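Local structure of glycinin (Glycine max, 1OD5) at residues V22-G27 with K234-V239; N52-H57 with W131-G136. The protein probably serves as a seed storage protein, a hexameric 11S globulin that holds a reserve of nutrients, including sulfur-containing amino acids. One frame throughout, in Å; residues are numbered along the deposited sequence.

Interaction 1 (V22-G27 with K234-V239)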
# COMPACT_ATOMS: atom_id res chain seq x y z
N VAL A 22 -36.28 9.11 -22.66
CA VAL A 22 -36.57 7.78 -23.20
C VAL A 22 -37.76 7.31 -22.37
O VAL A 22 -37.76 7.33 -21.13
CB VAL A 22 -35.37 6.80 -23.01
CG1 VAL A 22 -35.77 5.33 -23.22
CG2 VAL A 22 -34.33 7.11 -24.04
N GLU A 23 -38.84 6.98 -23.06
CA GLU A 23 -40.04 6.49 -22.41
C GLU A 23 -39.99 4.98 -22.53
O GLU A 23 -39.73 4.41 -23.59
CB GLU A 23 -41.30 7.01 -23.10
CG GLU A 23 -41.91 8.24 -22.43
CD GLU A 23 -43.00 7.86 -21.42
OE1 GLU A 23 -42.82 8.08 -20.22
OE2 GLU A 23 -44.03 7.32 -21.86
N SER A 24 -40.25 4.35 -21.40
CA SER A 24 -40.22 2.91 -21.36
C SER A 24 -41.54 2.41 -20.81
O SER A 24 -42.36 3.20 -20.33
CB SER A 24 -39.01 2.55 -20.49
OG SER A 24 -38.54 1.28 -20.87
N GLU A 25 -41.78 1.09 -20.87
CA GLU A 25 -43.02 0.50 -20.37
C GLU A 25 -43.22 0.69 -18.87
O GLU A 25 -44.31 1.05 -18.43
CB GLU A 25 -43.04 -0.99 -20.66
CG GLU A 25 -44.23 -1.75 -20.06
CD GLU A 25 -44.13 -3.25 -20.22
OE1 GLU A 25 -44.79 -3.81 -21.09
OE2 GLU A 25 -43.39 -3.90 -19.49
N GLY A 26 -42.14 0.43 -18.10
CA GLY A 26 -42.14 0.53 -16.66
C GLY A 26 -41.26 1.64 -16.13
O GLY A 26 -40.80 1.52 -15.00
N GLY A 27 -41.00 2.72 -16.88
CA GLY A 27 -40.17 3.79 -16.39
C GLY A 27 -39.79 4.83 -17.41
O GLY A 27 -40.11 4.78 -18.57
N LYS A 234 -38.71 -1.81 -24.16
CA LYS A 234 -37.47 -1.04 -23.99
C LYS A 234 -36.74 -1.49 -22.72
O LYS A 234 -37.08 -2.55 -22.21
CB LYS A 234 -37.77 0.46 -23.95
CG LYS A 234 -38.16 0.82 -25.38
CD LYS A 234 -38.76 2.20 -25.47
CE LYS A 234 -39.30 2.47 -26.88
NZ LYS A 234 -39.90 3.79 -26.92
N GLN A 235 -35.72 -0.76 -22.22
CA GLN A 235 -34.91 -1.09 -21.05
C GLN A 235 -35.53 -1.17 -19.65
O GLN A 235 -34.88 -1.69 -18.74
CB GLN A 235 -33.75 -0.12 -20.99
CG GLN A 235 -34.17 1.36 -20.95
CD GLN A 235 -33.84 2.04 -22.28
OE1 GLN A 235 -32.96 2.89 -22.35
NE2 GLN A 235 -34.48 1.70 -23.38
N ILE A 236 -36.71 -0.60 -19.38
CA ILE A 236 -37.32 -0.69 -18.05
C ILE A 236 -38.72 -1.26 -18.31
O ILE A 236 -39.56 -0.65 -18.99
CB ILE A 236 -37.45 0.66 -17.36
CG1 ILE A 236 -36.10 1.30 -17.25
CG2 ILE A 236 -38.09 0.48 -15.99
CD1 ILE A 236 -36.22 2.73 -16.69
N VAL A 237 -38.95 -2.47 -17.81
CA VAL A 237 -40.23 -3.14 -17.99
C VAL A 237 -41.08 -3.24 -16.72
O VAL A 237 -40.62 -3.03 -15.60
CB VAL A 237 -39.96 -4.56 -18.56
CG1 VAL A 237 -39.01 -4.44 -19.74
CG2 VAL A 237 -39.38 -5.49 -17.49
N THR A 238 -42.37 -3.47 -16.85
CA THR A 238 -43.24 -3.65 -15.70
C THR A 238 -43.35 -5.15 -15.50
O THR A 238 -43.37 -5.95 -16.46
CB THR A 238 -44.59 -3.06 -15.98
OG1 THR A 238 -44.36 -1.67 -16.10
CG2 THR A 238 -45.61 -3.27 -14.86
N VAL A 239 -43.37 -5.51 -14.21
CA VAL A 239 -43.46 -6.90 -13.83
C VAL A 239 -44.85 -6.99 -13.23
O VAL A 239 -45.14 -6.47 -12.15
CB VAL A 239 -42.40 -7.26 -12.77
CG1 VAL A 239 -42.49 -8.75 -12.50
CG2 VAL A 239 -40.99 -6.97 -13.28
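Ile236 O accepts the N-H of Gly26 in a nearly straight bond (2.9 Å, 165°), the donor arriving from well above the carbonyl plane. Ser24 OG is a second neighbour, also 2.9 Å from Ile236 O, but its one proton may go instead to the backbone oxygen of Arg233. Ser24 N bonds to Gly27 O across the tight turn formed by Glu25 and Gly26. A CB on Gly26 would collide with Val237 O and Thr238 OG1, the latter 3.2 Å from Gly26 CA. Ile236 CG2, anti to its own backbone N, packs against Gly26 O. The extended side chain of Glu25, with CG anti to the backbone N (chi1 174°), brings OE2 to the N-H of Thr238, which meets it on the anti side (2.9 Å). At the other end, the extended aliphatic chain of Lys234 passes Glu23 O, and its NZ makes a weak hydrogen bond to that oxygen (3.4 Å) and a long, weak ion pair with Asp169. The turn belongs to the hairpin of strands 20-24 and 27-31, and its seating on strand 236-238 joins the two sheets of the N-terminal cupin beta-barrel.

Interaction 2 (N52-H57 with W131-G136). With CO3 (carbonate ion), chain C.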
# COMPACT_ATOMS: atom_id res chain seq x y z
N ASN A 52 -41.26 2.94 -12.51
CA ASN A 52 -42.59 3.00 -11.97
C ASN A 52 -42.85 1.76 -11.10
O ASN A 52 -41.95 0.90 -10.96
CB ASN A 52 -43.56 3.13 -13.16
CG ASN A 52 -43.33 4.39 -14.00
OD1 ASN A 52 -43.33 4.36 -15.24
ND2 ASN A 52 -43.10 5.55 -13.38
N ARG A 53 -44.02 1.67 -10.44
CA ARG A 53 -44.34 0.52 -9.60
C ARG A 53 -44.27 -0.72 -10.46
O ARG A 53 -44.70 -0.73 -11.61
CB ARG A 53 -45.75 0.58 -8.95
CG ARG A 53 -47.01 1.16 -9.62
CD ARG A 53 -46.89 2.71 -9.77
NE ARG A 53 -48.15 3.44 -9.65
CZ ARG A 53 -48.20 4.73 -9.24
NH1 ARG A 53 -47.10 5.43 -8.89
NH2 ARG A 53 -49.41 5.31 -9.19
N ASN A 54 -43.59 -1.70 -9.86
CA ASN A 54 -43.30 -3.01 -10.43
C ASN A 54 -42.33 -2.87 -11.61
O ASN A 54 -42.25 -3.76 -12.45
CB ASN A 54 -44.58 -3.72 -10.89
CG ASN A 54 -45.49 -4.14 -9.74
OD1 ASN A 54 -46.69 -3.88 -9.74
ND2 ASN A 54 -44.98 -4.76 -8.68
N GLY A 55 -41.55 -1.78 -11.63
CA GLY A 55 -40.57 -1.54 -12.66
C GLY A 55 -39.21 -2.20 -12.38
O GLY A 55 -38.59 -1.97 -11.35
N LEU A 56 -38.77 -3.00 -13.38
CA LEU A 56 -37.53 -3.76 -13.48
C LEU A 56 -36.54 -3.13 -14.48
O LEU A 56 -36.79 -3.27 -15.67
CB LEU A 56 -37.83 -5.19 -13.97
CG LEU A 56 -36.91 -6.42 -13.79
CD1 LEU A 56 -37.12 -7.31 -15.01
CD2 LEU A 56 -35.43 -6.09 -13.75
N HIS A 57 -35.41 -2.47 -14.13
CA HIS A 57 -34.50 -1.94 -15.13
C HIS A 57 -33.66 -3.17 -15.48
O HIS A 57 -32.98 -3.76 -14.65
CB HIS A 57 -33.69 -0.81 -14.50
CG HIS A 57 -32.63 -0.14 -15.38
ND1 HIS A 57 -31.85 0.88 -15.02
CD2 HIS A 57 -32.30 -0.45 -16.66
CE1 HIS A 57 -31.06 1.18 -16.00
NE2 HIS A 57 -31.35 0.37 -16.98
N TRP A 131 -29.16 -4.88 -12.12
CA TRP A 131 -30.57 -4.73 -12.42
C TRP A 131 -31.19 -4.14 -11.16
O TRP A 131 -30.66 -4.32 -10.06
CB TRP A 131 -31.22 -6.09 -12.76
CG TRP A 131 -31.14 -7.18 -11.69
CD1 TRP A 131 -30.16 -8.14 -11.73
CD2 TRP A 131 -31.96 -7.30 -10.60
NE1 TRP A 131 -30.33 -8.86 -10.65
CE2 TRP A 131 -31.39 -8.40 -9.95
CE3 TRP A 131 -33.07 -6.65 -10.07
CZ2 TRP A 131 -31.94 -8.85 -8.74
CZ3 TRP A 131 -33.62 -7.10 -8.87
CH2 TRP A 131 -33.05 -8.20 -8.21
N THR A 132 -32.27 -3.39 -11.26
CA THR A 132 -32.92 -2.85 -10.09
C THR A 132 -34.40 -3.15 -10.25
O THR A 132 -34.87 -3.45 -11.35
CB THR A 132 -32.75 -1.31 -9.93
OG1 THR A 132 -33.15 -0.73 -11.16
CG2 THR A 132 -31.33 -0.89 -9.56
N TYR A 133 -35.18 -3.07 -9.18
CA TYR A 133 -36.60 -3.35 -9.25
C TYR A 133 -37.25 -2.53 -8.18
O TYR A 133 -36.73 -2.43 -7.08
CB TYR A 133 -36.81 -4.81 -9.01
CG TYR A 133 -38.27 -5.12 -8.79
CD1 TYR A 133 -39.19 -5.05 -9.84
CD2 TYR A 133 -38.67 -5.48 -7.52
CE1 TYR A 133 -40.53 -5.35 -9.62
CE2 TYR A 133 -40.01 -5.79 -7.29
CZ TYR A 133 -40.92 -5.72 -8.34
OH TYR A 133 -42.23 -6.08 -8.10
N ASN A 134 -38.41 -1.96 -8.50
CA ASN A 134 -39.13 -1.12 -7.55
C ASN A 134 -39.97 -2.03 -6.65
O ASN A 134 -40.68 -2.90 -7.13
CB ASN A 134 -40.01 -0.13 -8.35
CG ASN A 134 -40.77 0.89 -7.52
OD1 ASN A 134 -41.47 1.73 -8.07
ND2 ASN A 134 -40.72 0.93 -6.20
N THR A 135 -39.82 -1.89 -5.32
CA THR A 135 -40.59 -2.71 -4.38
C THR A 135 -41.69 -1.91 -3.68
O THR A 135 -42.49 -2.50 -2.95
CB THR A 135 -39.69 -3.35 -3.26
OG1 THR A 135 -39.05 -2.27 -2.59
CG2 THR A 135 -38.68 -4.34 -3.79
N GLY A 136 -41.77 -0.59 -3.83
CA GLY A 136 -42.80 0.20 -3.18
C GLY A 136 -43.93 0.50 -4.15
O GLY A 136 -44.00 -0.01 -5.27
C CO3 C . -31.06 2.08 -12.07
O1 CO3 C . -31.51 2.85 -11.23
O2 CO3 C . -30.01 2.35 -12.63
O3 CO3 C . -31.65 1.05 -12.36
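Tyr133 and Asn54 send their side chains out alongside each other in a shared direction, the ring and the amide plane inclined by only 25°. Asn54 ND2 donates to Tyr133 OH (3.1 Å) almost within the amide plane. The backbone N of Leu56 sits at the edge of the tyrosine ring, while CD1 approaches Gly55 O obliquely at 3.5 Å. Replacing Tyr133 by alanine would probably leave the Asn54 amide without this partner, free to turn, and open a gap beside Gly55 and Leu56. The His57 imidazole meets the carbonate, probably from the crystallisation liquor, at its edge: ND1 donates to O3 of the ion, 2.7 Å away, and CG anti to the backbone N (chi1 178°) carries the ring out to it. Thr132 OG1 gives its proton to the same O3 from 2.6 Å; Tyr130 OH also bonds the ion, and His57 NE2 is held by Tyr163. The strands run antiparallel, with Asn134 N bonded to Gly55 O (2.9 Å) and His57 N to Thr132 O (3.0 Å); the return bond, Thr132 N to His57 O, is weak. A type II turn from Asn52 to Gly55, with Asn54 at positive phi, leads into this ladder. The result is an antiparallel strand pair in the N-terminal cupin beta-barrel, whose side chains His57 and Thr132 on one face, with Arg49 and Tyr130, line the site of the bound carbonate.

From the N terminus the chain passes the 22-27 hairpin turn, returns through strand 45-51 and reaches 52-57. Interaction 2 closes a loop rich in strands when 131-136 comes back beside 52-57. Much later, 234-239 returns to 22-27, so interaction 1 closes a longer loop with interaction 2 nested inside it. Their centres lie 10 Å apart. Strand 55-61 is the shared neighbour: it pairs with 130-134 and with 236-238, where Val239 N probably bonds to Asn54 O and Leu56 N to Val237 O. Asn52 also exchanges a backbone bond with Gly26, linking the turns where the two barrel sheets meet.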